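PDB 5INW: putative angiotensinogen, which binds heparin and, as a member of the serpin family, inhibits thrombin, an inhibition that heparin promotes through a template mechanism. Local coordinates for residues Ala84-Gly89 with Val326-Leu331; Asp259-Val264 with Val401-Thr406. The protein carries 1 engineered substitution. All blocks are in the same frame, centred on the assembly; numbering follows the deposited sequence.

How the interactions relate
The two contacts lie well apart in one serpin fold, their centres 30 Å from each other and their nearest atoms about 16 Å, with no touch between them. Interaction 1 is buried and joins helices 77-96 and 328-337; interaction 2 is at the surface, where the turn after strand 389-401 meets T261, near the beginning of strand 261-267. The reactive loop is cleaved, and strand 405-417 lies between strands 238-251 and 389-401, as expected of an inserted serpin loop; interaction 2 marks the start of that insertion. The C-terminal peptide, a separate chain, touches both: R22, A23 and V24 of it meet N86 or L331, and I16 of it packs on T406.

Interaction 1: residues Ala84-Gly89 with Val326-Leu331; sequences AVNGLG and VSQEQL
N86, on helix 77-96, reaches Q328 in the first turn of helix 328-337 through a single amide-to-amide bond. ND2 of N86 gives a hydrogen to OE1 of Q328 over 3.1 Å, nearly straight at 163°, and sits in the carbonyl plane on a lone pair. The two amides are nearly coplanar, their planes 19° apart. With CG anti to the backbone N (chi1 177°), the bend at chi2 brings OE1 of Q328 towards N86, while its NE2 makes a weak bond to E332. L331, one turn on, brings its CD2 to 4.1 Å from N86 ND2, the two side chains crossing at about a right angle. S327 caps this helix start, its OG accepting from Q330 N at 2.8 Å. The stronger polar partner of N86 is on the separate C-terminal peptide: ND2 donates to O of R22, with Q328 its second acceptor, and OD1 accepts from N of V24 of the same chain, which packs on L331 as well. One buried amide thus has its oxygen and both donor hydrogens used, tying two helices and the C-terminal peptide together; the groups that bond to N86 are an uncharged amide and backbone atoms.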
ATOM      1  N   ALA A  84      -3.445   3.902  12.900  1.00 56.00           N
ATOM      2  CA  ALA A  84      -2.012   3.944  13.075  1.00 55.91           C
ATOM      3  C   ALA A  84      -1.343   3.673  11.777  1.00 54.21           C
ATOM      4  O   ALA A  84      -0.413   4.374  11.412  1.00 56.27           O
ATOM      5  CB  ALA A  84      -1.539   2.922  14.104  1.00 57.96           C
ATOM      6  N   VAL A  85      -1.815   2.631  11.102  1.00 53.26           N
ATOM      7  CA  VAL A  85      -1.261   2.188   9.829  1.00 51.33           C
ATOM      8  C   VAL A  85      -1.562   3.233   8.802  1.00 50.24           C
ATOM      9  O   VAL A  85      -0.703   3.570   8.016  1.00 51.44           O
ATOM     10  CB  VAL A  85      -1.814   0.806   9.411  1.00 52.11           C
ATOM     11  CG1 VAL A  85      -1.518   0.480   7.973  1.00 52.83           C
ATOM     12  CG2 VAL A  85      -1.196  -0.268  10.284  1.00 52.93           C
ATOM     13  N   ASN A  86      -2.772   3.766   8.816  1.00 49.39           N
ATOM     14  CA  ASN A  86      -3.097   4.876   7.932  1.00 48.56           C
ATOM     15  C   ASN A  86      -2.204   6.054   8.223  1.00 48.43           C
ATOM     16  O   ASN A  86      -1.692   6.673   7.293  1.00 50.12           O
ATOM     17  CB  ASN A  86      -4.552   5.289   8.076  1.00 48.34           C
ATOM     18  CG  ASN A  86      -5.481   4.246   7.556  1.00 48.29           C
ATOM     19  OD1 ASN A  86      -5.076   3.247   6.931  1.00 48.49           O
ATOM     20  ND2 ASN A  86      -6.727   4.437   7.823  1.00 50.65           N
ATOM     21  N   GLY A  87      -2.007   6.341   9.509  1.00 47.21           N
ATOM     22  CA  GLY A  87      -1.121   7.400   9.947  1.00 47.08           C
ATOM     23  C   GLY A  87       0.264   7.281   9.343  1.00 46.04           C
ATOM     24  O   GLY A  87       0.765   8.229   8.771  1.00 43.85           O
ATOM     25  N   LEU A  88       0.852   6.085   9.463  1.00 45.75           N
ATOM     26  CA  LEU A  88       2.094   5.729   8.790  1.00 45.29           C
ATOM     27  C   LEU A  88       2.008   5.992   7.274  1.00 46.30           C
ATOM     28  O   LEU A  88       2.928   6.547   6.711  1.00 46.42           O
ATOM     29  CB  LEU A  88       2.399   4.242   8.990  1.00 45.06           C
ATOM     30  CG  LEU A  88       3.706   3.726   8.393  1.00 44.87           C
ATOM     31  CD1 LEU A  88       4.819   4.051   9.366  1.00 47.36           C
ATOM     32  CD2 LEU A  88       3.678   2.239   8.139  1.00 44.74           C
ATOM     33  N   GLY A  89       0.911   5.571   6.634  1.00 44.31           N
ATOM     34  CA  GLY A  89       0.733   5.723   5.207  1.00 43.67           C
ATOM     35  C   GLY A  89       0.778   7.173   4.796  1.00 44.31           C
ATOM     36  O   GLY A  89       1.486   7.552   3.863  1.00 42.43           O
ATOM     37  N   VAL A 326      -3.912  15.327   3.642  1.00 68.00           N
ATOM     38  CA  VAL A 326      -4.224  13.915   3.859  1.00 66.40           C
ATOM     39  C   VAL A 326      -3.769  13.464   5.232  1.00 63.33           C
ATOM     40  O   VAL A 326      -2.657  13.667   5.635  1.00 60.46           O
ATOM     41  CB  VAL A 326      -3.722  12.931   2.778  1.00 65.96           C
ATOM     42  CG1 VAL A 326      -4.439  13.199   1.467  1.00 68.94           C
ATOM     43  CG2 VAL A 326      -2.201  12.942   2.629  1.00 65.16           C
ATOM     44  N   SER A 327      -4.688  12.866   5.949  1.00 63.32           N
ATOM     45  CA  SER A 327      -4.469  12.444   7.293  1.00 62.58           C
ATOM     46  C   SER A 327      -5.662  11.581   7.623  1.00 62.60           C
ATOM     47  O   SER A 327      -6.672  11.511   6.864  1.00 61.58           O
ATOM     48  CB  SER A 327      -4.430  13.622   8.254  1.00 65.51           C
ATOM     49  OG  SER A 327      -5.742  14.139   8.463  1.00 71.54           O
ATOM     50  N   GLN A 328      -5.531  10.910   8.752  1.00 61.26           N
ATOM     51  CA  GLN A 328      -6.617  10.160   9.290  1.00 60.97           C
ATOM     52  C   GLN A 328      -7.820  11.108   9.530  1.00 62.24           C
ATOM     53  O   GLN A 328      -8.953  10.791   9.164  1.00 60.11           O
ATOM     54  CB  GLN A 328      -6.138   9.468  10.552  1.00 60.54           C
ATOM     55  CG  GLN A 328      -7.201   8.695  11.281  1.00 61.33           C
ATOM     56  CD  GLN A 328      -7.724   7.538  10.474  1.00 61.37           C
ATOM     57  OE1 GLN A 328      -7.019   6.987   9.630  1.00 61.14           O
ATOM     58  NE2 GLN A 328      -8.953   7.130  10.761  1.00 62.54           N
ATOM     59  N   GLU A 329      -7.571  12.279  10.100  1.00 66.80           N
ATOM     60  CA  GLU A 329      -8.672  13.174  10.436  1.00 71.32           C
ATOM     61  C   GLU A 329      -9.367  13.686   9.158  1.00 69.65           C
ATOM     62  O   GLU A 329     -10.602  13.720   9.086  1.00 70.69           O
ATOM     63  CB  GLU A 329      -8.178  14.273  11.387  1.00 76.87           C
ATOM     64  CG  GLU A 329      -9.236  15.296  11.838  1.00 84.34           C
ATOM     65  CD  GLU A 329      -8.682  16.395  12.751  1.00 90.98           C
ATOM     66  OE1 GLU A 329      -7.542  16.871  12.513  1.00 95.26           O
ATOM     67  OE2 GLU A 329      -9.392  16.805  13.708  1.00 92.18           O
ATOM     68  N   GLN A 330      -8.565  14.032   8.154  1.00 66.22           N
ATOM     69  CA  GLN A 330      -9.071  14.406   6.840  1.00 66.53           C
ATOM     70  C   GLN A 330      -9.917  13.294   6.207  1.00 68.25           C
ATOM     71  O   GLN A 330     -10.983  13.565   5.605  1.00 68.75           O
ATOM     72  CB  GLN A 330      -7.923  14.789   5.877  1.00 63.63           C
ATOM     73  CG  GLN A 330      -8.398  15.443   4.577  1.00 64.43           C
ATOM     74  CD  GLN A 330      -9.400  16.585   4.827  1.00 66.83           C
ATOM     75  OE1 GLN A 330      -9.132  17.489   5.608  1.00 70.09           O
ATOM     76  NE2 GLN A 330     -10.559  16.526   4.187  1.00 67.36           N
ATOM     77  N   LEU A 331      -9.432  12.054   6.312  1.00 66.01           N
ATOM     78  CA  LEU A 331     -10.195  10.918   5.818  1.00 65.22           C
ATOM     79  C   LEU A 331     -11.550  10.852   6.490  1.00 64.53           C
ATOM     80  O   LEU A 331     -12.570  10.702   5.814  1.00 62.95           O
ATOM     81  CB  LEU A 331      -9.434   9.602   6.014  1.00 67.00           C
ATOM     82  CG  LEU A 331     -10.193   8.291   5.711  1.00 65.34           C
ATOM     83  CD1 LEU A 331     -10.593   8.276   4.247  1.00 66.87           C
ATOM     84  CD2 LEU A 331      -9.360   7.083   6.074  1.00 61.66           C
TER

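Interaction 2: residues Asp259-Val264 with Val401-Thr406; sequences DLTKNV and VNEEGT
T261 and E403 have the nearest CA atoms of the two segments, 8.8 Å apart, so the segments meet by side chains that come from opposite directions. OG1 of T261 donates to OE2 of E403 at 2.9 Å, meeting the oxygen on its anti side, 18° out of the carboxylate plane. The threonine methyl flanks the bond, with CG2 3.5 Å from the same OE2. A bend at chi2 (80°) turns the carboxylate of E403 so that OE2 faces the threonine, while OE1 forms a long, weak ion pair with K351. Replacing E403 by alanine is likely to leave T261 OG1 without this acceptor, remove the weak ion pair to K351 and open a gap beside F256 and P258. E403 and E404 form the corners of a tight turn closed by two backbone bonds, N402 N to G405 O at 2.9 Å and G405 N to N402 O at 3.2 Å. OD1 of N402 accepts weakly from the nitrogens of E404 and G405, and the backbone angles of G405 call for glycine. Strand 389-401 enters this turn and strand 405-417, which corresponds to the inserted reactive loop of a cleaved serpin, leaves it. W252 packs beside V401 and T406, the side chain of E403 rests on F256 and P258, and strand 261-267 pairs with strand 273-283, on whose M279 T261 lies.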
ATOM      1  N   ASP A 259     -19.495  -0.593 -23.850  1.00 80.47           N
ATOM      2  CA  ASP A 259     -20.095   0.251 -24.889  1.00 82.31           C
ATOM      3  C   ASP A 259     -19.961   1.764 -24.634  1.00 81.87           C
ATOM      4  O   ASP A 259     -19.817   2.520 -25.578  1.00 80.56           O
ATOM      5  CB  ASP A 259     -21.558  -0.118 -25.099  1.00 84.91           C
ATOM      6  CG  ASP A 259     -21.717  -1.485 -25.709  1.00 88.15           C
ATOM      7  OD1 ASP A 259     -21.238  -2.469 -25.098  1.00 90.46           O
ATOM      8  OD2 ASP A 259     -22.320  -1.577 -26.799  1.00 95.40           O
ATOM      9  N   LEU A 260     -19.999   2.202 -23.373  1.00 82.09           N
ATOM     10  CA  LEU A 260     -19.812   3.620 -23.020  1.00 82.91           C
ATOM     11  C   LEU A 260     -18.384   3.878 -22.585  1.00 81.84           C
ATOM     12  O   LEU A 260     -18.138   4.217 -21.436  1.00 92.08           O
ATOM     13  CB  LEU A 260     -20.768   3.987 -21.889  1.00 81.97           C
ATOM     14  CG  LEU A 260     -22.258   3.859 -22.184  1.00 82.67           C
ATOM     15  CD1 LEU A 260     -23.068   3.607 -20.922  1.00 80.18           C
ATOM     16  CD2 LEU A 260     -22.706   5.138 -22.873  1.00 85.37           C
ATOM     17  N   THR A 261     -17.432   3.640 -23.470  1.00 79.62           N
ATOM     18  CA  THR A 261     -16.021   3.890 -23.169  1.00 77.14           C
ATOM     19  C   THR A 261     -15.387   4.450 -24.452  1.00 79.71           C
ATOM     20  O   THR A 261     -15.176   3.703 -25.408  1.00 81.20           O
ATOM     21  CB  THR A 261     -15.281   2.635 -22.581  1.00 71.83           C
ATOM     22  OG1 THR A 261     -15.819   2.309 -21.282  1.00 71.35           O
ATOM     23  CG2 THR A 261     -13.794   2.873 -22.434  1.00 68.11           C
ATOM     24  N   LYS A 262     -15.113   5.759 -24.453  1.00 80.42           N
ATOM     25  CA  LYS A 262     -14.526   6.479 -25.599  1.00 83.67           C
ATOM     26  C   LYS A 262     -13.289   7.243 -25.080  1.00 81.67           C
ATOM     27  O   LYS A 262     -13.176   7.542 -23.887  1.00 77.78           O
ATOM     28  CB  LYS A 262     -15.527   7.432 -26.354  1.00 89.07           C
ATOM     29  CG  LYS A 262     -15.335   7.395 -27.890  1.00 97.71           C
ATOM     30  CD  LYS A 262     -15.868   8.600 -28.705  1.00101.14           C
ATOM     31  CE  LYS A 262     -15.632   8.394 -30.209  1.00101.39           C
ATOM     32  NZ  LYS A 262     -15.819   9.620 -31.031  1.00103.42           N
ATOM     33  N   ASN A 263     -12.372   7.577 -25.983  1.00 81.58           N
ATOM     34  CA  ASN A 263     -11.200   8.373 -25.614  1.00 79.55           C
ATOM     35  C   ASN A 263     -11.644   9.786 -25.254  1.00 81.53           C
ATOM     36  O   ASN A 263     -12.587  10.292 -25.826  1.00 91.50           O
ATOM     37  CB  ASN A 263     -10.196   8.422 -26.764  1.00 79.93           C
ATOM     38  CG  ASN A 263      -9.687   7.045 -27.176  1.00 78.38           C
ATOM     39  OD1 ASN A 263      -9.658   6.119 -26.394  1.00 76.57           O
ATOM     40  ND2 ASN A 263      -9.292   6.919 -28.420  1.00 81.01           N
ATOM     41  N   VAL A 264     -10.979  10.422 -24.312  1.00 79.99           N
ATOM     42  CA  VAL A 264     -11.321  11.781 -23.875  1.00 80.97           C
ATOM     43  C   VAL A 264     -10.006  12.442 -23.450  1.00 81.77           C
ATOM     44  O   VAL A 264      -9.084  11.757 -22.962  1.00 78.05           O
ATOM     45  CB  VAL A 264     -12.322  11.746 -22.690  1.00 81.56           C
ATOM     46  CG1 VAL A 264     -12.476  13.115 -22.006  1.00 83.31           C
ATOM     47  CG2 VAL A 264     -13.667  11.180 -23.130  1.00 81.31           C
ATOM     48  N   VAL A 401      -7.495  -0.167 -13.177  1.00 47.29           N
ATOM     49  CA  VAL A 401      -8.908   0.123 -13.162  1.00 49.28           C
ATOM     50  C   VAL A 401      -9.510  -0.203 -14.553  1.00 49.94           C
ATOM     51  O   VAL A 401      -8.937   0.160 -15.600  1.00 50.84           O
ATOM     52  CB  VAL A 401      -9.153   1.608 -12.779  1.00 51.47           C
ATOM     53  CG1 VAL A 401     -10.633   1.951 -12.848  1.00 51.68           C
ATOM     54  CG2 VAL A 401      -8.588   1.884 -11.381  1.00 51.37           C
ATOM     55  N   ASN A 402     -10.655  -0.882 -14.552  1.00 48.57           N
ATOM     56  CA  ASN A 402     -11.364  -1.160 -15.762  1.00 50.89           C
ATOM     57  C   ASN A 402     -12.864  -1.223 -15.506  1.00 53.09           C
ATOM     58  O   ASN A 402     -13.297  -0.916 -14.414  1.00 55.20           O
ATOM     59  CB  ASN A 402     -10.769  -2.395 -16.454  1.00 50.92           C
ATOM     60  CG  ASN A 402     -11.062  -3.695 -15.752  1.00 50.41           C
ATOM     61  OD1 ASN A 402     -11.793  -3.782 -14.742  1.00 50.43           O
ATOM     62  ND2 ASN A 402     -10.501  -4.754 -16.318  1.00 50.38           N
ATOM     63  N   GLU A 403     -13.646  -1.603 -16.515  1.00 55.12           N
ATOM     64  CA  GLU A 403     -15.097  -1.662 -16.409  1.00 55.47           C
ATOM     65  C   GLU A 403     -15.601  -2.593 -15.310  1.00 55.43           C
ATOM     66  O   GLU A 403     -16.640  -2.312 -14.752  1.00 55.47           O
ATOM     67  CB  GLU A 403     -15.723  -2.102 -17.758  1.00 58.18           C
ATOM     68  CG  GLU A 403     -15.720  -1.060 -18.872  1.00 59.02           C
ATOM     69  CD  GLU A 403     -14.410  -0.896 -19.635  1.00 58.58           C
ATOM     70  OE1 GLU A 403     -13.412  -1.573 -19.324  1.00 55.28           O
ATOM     71  OE2 GLU A 403     -14.401  -0.087 -20.602  1.00 62.92           O
ATOM     72  N   GLU A 404     -14.908  -3.713 -15.035  1.00 56.71           N
ATOM     73  CA  GLU A 404     -15.337  -4.659 -13.975  1.00 57.62           C
ATOM     74  C   GLU A 404     -15.012  -4.134 -12.588  1.00 54.53           C
ATOM     75  O   GLU A 404     -15.687  -4.480 -11.604  1.00 54.27           O
ATOM     76  CB  GLU A 404     -14.677  -6.051 -14.072  1.00 59.28           C
ATOM     77  CG  GLU A 404     -14.731  -6.728 -15.440  1.00 66.59           C
ATOM     78  CD  GLU A 404     -16.139  -7.159 -15.958  1.00 72.96           C
ATOM     79  OE1 GLU A 404     -16.370  -7.079 -17.201  1.00 78.66           O
ATOM     80  OE2 GLU A 404     -17.019  -7.593 -15.169  1.00 73.27           O
ATOM     81  N   GLY A 405     -13.930  -3.384 -12.477  1.00 50.52           N
ATOM     82  CA  GLY A 405     -13.399  -3.174 -11.172  1.00 49.75           C
ATOM     83  C   GLY A 405     -11.950  -2.785 -11.140  1.00 48.75           C
ATOM     84  O   GLY A 405     -11.459  -2.144 -12.058  1.00 51.47           O
ATOM     85  N   THR A 406     -11.313  -3.095 -10.021  1.00 45.31           N
ATOM     86  CA  THR A 406      -9.990  -2.664  -9.767  1.00 45.26           C
ATOM     87  C   THR A 406      -9.165  -3.874  -9.337  1.00 46.70           C
ATOM     88  O   THR A 406      -9.653  -4.687  -8.553  1.00 45.37           O
ATOM     89  CB  THR A 406      -9.977  -1.615  -8.633  1.00 45.26           C
ATOM     90  OG1 THR A 406     -10.721  -0.458  -9.023  1.00 45.24           O
ATOM     91  CG2 THR A 406      -8.567  -1.221  -8.265  1.00 43.12           C
TER